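Local coordinates for protein alpha-2,3-sialyltransferase (Campylobacter jejuni, PDB 2P2V) that probably transfers sialic acid from CMP-sialic acid to acceptor glycans in alpha-2,3 linkage, this chain being the N-terminal part of a longer membrane-associated protein, at residues Y52-Y57 with N87-K92. Numbering follows the deposited sequence.
Sequences YFEDKY and NEYEIK
Tyr89 and Glu54 approach from opposite directions, the phenol OH of Tyr89 donating to OE2 of Glu54 over 2.6 Å. The carboxylate oxygen sits at the edge of the ring and receives the proton on its anti side, 29° out of the carboxylate plane. The other oxygen, OE1, forms a salt bridge with Arg47, so one carboxylate joins the phenol to strand 44-48. A second tyrosine reaches back across the contact: Tyr57 OH donates to the backbone O of Glu88 at 2.8 Å, lying in the carbonyl plane on a lone pair. CG of Tyr57 stands anti to its carbonyl carbon (chi1 -72°), and the ring beyond it turns its edge to the face of Tyr89. This T-shaped pair has centroids 5.2 Å apart and planes at 76°, and Tyr57 CE1 comes within 3.7 Å of Tyr89 CE1. Packing continues where Tyr52 CB lies obliquely to the Tyr89 ring, 4.1 Å from CE2; the phenol of Tyr52 leads elsewhere, to Gln76 on helix 73-85. Glu88 N takes part in the Schellman motif that ends this helix, with Asn87 as its C-prime residue, and the Glu88 carboxylate pairs with Lys86 and with the backbone N of Ile258. The contact thus fastens the loop after strand 44-48 to the turn leading from helix 73-85 into strand 90-96, within the parallel sheet of this nucleotide-sugar-binding domain. Tyr57 and Tyr89 each donate a hydroxyl proton across the contact while their rings meet edge to face, which probably restricts the rotation of both phenols; the Arg47 charge probably helps keep Glu54 ionised, which would favour its role as acceptor in this buried setting.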
loop_
_atom_site.group_PDB
_atom_site.type_symbol
_atom_site.label_atom_id
_atom_site.label_comp_id
_atom_site.label_asym_id
_atom_site.label_seq_id
_atom_site.Cartn_x
_atom_site.Cartn_y
_atom_site.Cartn_z
ATOM N N TYR A 52 -26.153 4.808 25.757
ATOM C CA TYR A 52 -25.870 4.957 27.194
ATOM C C TYR A 52 -26.650 6.124 27.819
ATOM O O TYR A 52 -26.625 6.303 29.055
ATOM C CB TYR A 52 -24.363 5.195 27.433
ATOM C CG TYR A 52 -23.768 6.233 26.515
ATOM C CD1 TYR A 52 -23.288 5.879 25.248
ATOM C CD2 TYR A 52 -23.682 7.560 26.903
ATOM C CE1 TYR A 52 -22.779 6.791 24.391
ATOM C CE2 TYR A 52 -23.176 8.495 26.043
ATOM C CZ TYR A 52 -22.710 8.114 24.783
ATOM O OH TYR A 52 -22.171 9.043 23.922
ATOM N N PHE A 53 -27.307 6.902 26.975
ATOM C CA PHE A 53 -28.285 7.902 27.432
ATOM C C PHE A 53 -29.465 7.237 28.164
ATOM O O PHE A 53 -30.155 7.899 28.961
ATOM C CB PHE A 53 -28.832 8.703 26.260
ATOM C CG PHE A 53 -27.972 9.883 25.823
ATOM C CD1 PHE A 53 -26.579 9.805 25.787
ATOM C CD2 PHE A 53 -28.578 11.062 25.394
ATOM C CE1 PHE A 53 -25.809 10.879 25.327
ATOM C CE2 PHE A 53 -27.805 12.180 24.963
ATOM C CZ PHE A 53 -26.422 12.071 24.933
ATOM N N GLU A 54 -29.682 5.937 27.926
ATOM C CA GLU A 54 -30.762 5.183 28.584
ATOM C C GLU A 54 -30.687 5.291 30.101
ATOM O O GLU A 54 -29.605 5.194 30.688
ATOM C CB GLU A 54 -30.760 3.692 28.152
ATOM C CG GLU A 54 -29.579 2.883 28.667
ATOM C CD GLU A 54 -29.562 1.456 28.139
ATOM O OE1 GLU A 54 -30.458 1.133 27.328
ATOM O OE2 GLU A 54 -28.664 0.648 28.544
ATOM N N ASP A 55 -31.856 5.473 30.730
ATOM C CA ASP A 55 -31.961 5.650 32.190
ATOM C C ASP A 55 -32.031 4.305 32.927
ATOM O O ASP A 55 -31.825 4.223 34.140
ATOM C CB ASP A 55 -33.170 6.555 32.515
ATOM C CG ASP A 55 -34.516 5.948 32.100
ATOM O OD1 ASP A 55 -34.683 5.461 30.955
ATOM O OD2 ASP A 55 -35.442 5.975 32.938
ATOM N N LYS A 56 -32.308 3.238 32.192
ATOM C CA LYS A 56 -32.290 1.908 32.781
ATOM C C LYS A 56 -31.575 0.995 31.815
ATOM O O LYS A 56 -31.452 1.298 30.635
ATOM C CB LYS A 56 -33.728 1.369 33.012
ATOM C CG LYS A 56 -34.645 2.338 33.777
ATOM C CD LYS A 56 -36.042 1.783 33.966
ATOM C CE LYS A 56 -36.837 2.761 34.828
ATOM N NZ LYS A 56 -38.247 2.312 34.902
ATOM N N TYR A 57 -31.139 -0.147 32.307
ATOM C CA TYR A 57 -30.497 -1.103 31.447
ATOM C C TYR A 57 -31.528 -1.883 30.647
ATOM O O TYR A 57 -31.717 -3.079 30.908
ATOM C CB TYR A 57 -29.629 -2.052 32.251
ATOM C CG TYR A 57 -28.367 -1.401 32.788
ATOM C CD1 TYR A 57 -27.310 -1.039 31.916
ATOM C CD2 TYR A 57 -28.221 -1.138 34.155
ATOM C CE1 TYR A 57 -26.153 -0.455 32.397
ATOM C CE2 TYR A 57 -27.064 -0.533 34.651
ATOM C CZ TYR A 57 -26.036 -0.205 33.760
ATOM O OH TYR A 57 -24.898 0.361 34.236
ATOM N N ASN A 87 -17.332 0.359 34.996
ATOM C CA ASN A 87 -18.202 -0.827 35.072
ATOM C C ASN A 87 -19.716 -0.553 34.748
ATOM O O ASN A 87 -20.610 -1.213 35.304
ATOM C CB ASN A 87 -18.033 -1.541 36.455
ATOM C CG ASN A 87 -16.590 -1.977 36.743
ATOM O OD1 ASN A 87 -15.960 -2.686 35.958
ATOM N ND2 ASN A 87 -16.076 -1.579 37.904
ATOM N N GLU A 88 -20.015 0.426 33.886
ATOM C CA GLU A 88 -21.385 0.696 33.510
ATOM C C GLU A 88 -21.849 -0.309 32.473
ATOM O O GLU A 88 -22.981 -0.760 32.520
ATOM C CB GLU A 88 -21.574 2.130 33.036
ATOM C CG GLU A 88 -21.205 3.071 34.155
ATOM C CD GLU A 88 -21.583 4.517 33.974
ATOM O OE1 GLU A 88 -22.455 4.876 33.183
ATOM O OE2 GLU A 88 -21.010 5.320 34.721
ATOM N N TYR A 89 -20.958 -0.682 31.557
ATOM C CA TYR A 89 -21.243 -1.759 30.616
ATOM C C TYR A 89 -20.010 -2.566 30.378
ATOM O O TYR A 89 -18.882 -2.105 30.611
ATOM C CB TYR A 89 -21.712 -1.206 29.275
ATOM C CG TYR A 89 -22.993 -0.394 29.268
ATOM C CD1 TYR A 89 -24.197 -0.970 28.894
ATOM C CD2 TYR A 89 -22.982 0.982 29.540
ATOM C CE1 TYR A 89 -25.376 -0.234 28.833
ATOM C CE2 TYR A 89 -24.122 1.711 29.506
ATOM C CZ TYR A 89 -25.328 1.122 29.112
ATOM O OH TYR A 89 -26.472 1.907 29.043
ATOM N N GLU A 90 -20.240 -3.768 29.853
ATOM C CA GLU A 90 -19.205 -4.605 29.330
ATOM C C GLU A 90 -19.407 -4.533 27.817
ATOM O O GLU A 90 -20.513 -4.806 27.302
ATOM C CB GLU A 90 -19.459 -6.026 29.808
ATOM C CG GLU A 90 -18.406 -7.009 29.421
ATOM C CD GLU A 90 -18.821 -8.383 29.858
ATOM O OE1 GLU A 90 -18.907 -8.587 31.103
ATOM O OE2 GLU A 90 -19.116 -9.214 28.955
ATOM N N ILE A 91 -18.350 -4.150 27.109
ATOM C CA ILE A 91 -18.425 -3.928 25.651
ATOM C C ILE A 91 -17.322 -4.745 25.047
ATOM O O ILE A 91 -16.111 -4.495 25.332
ATOM C CB ILE A 91 -18.246 -2.449 25.325
ATOM C CG1 ILE A 91 -19.399 -1.654 25.936
ATOM C CG2 ILE A 91 -18.178 -2.249 23.770
ATOM C CD1 ILE A 91 -19.250 -0.119 25.893
ATOM N N LYS A 92 -17.694 -5.758 24.253
ATOM C CA LYS A 92 -16.708 -6.640 23.677
ATOM C C LYS A 92 -16.035 -6.173 22.398
ATOM O O LYS A 92 -14.929 -6.615 22.099
ATOM C CB LYS A 92 -17.237 -8.072 23.516
ATOM C CG LYS A 92 -17.504 -8.719 24.887
ATOM C CD LYS A 92 -18.414 -9.940 24.716
ATOM C CE LYS A 92 -18.359 -10.827 25.949
ATOM N NZ LYS A 92 -16.976 -11.361 26.096
#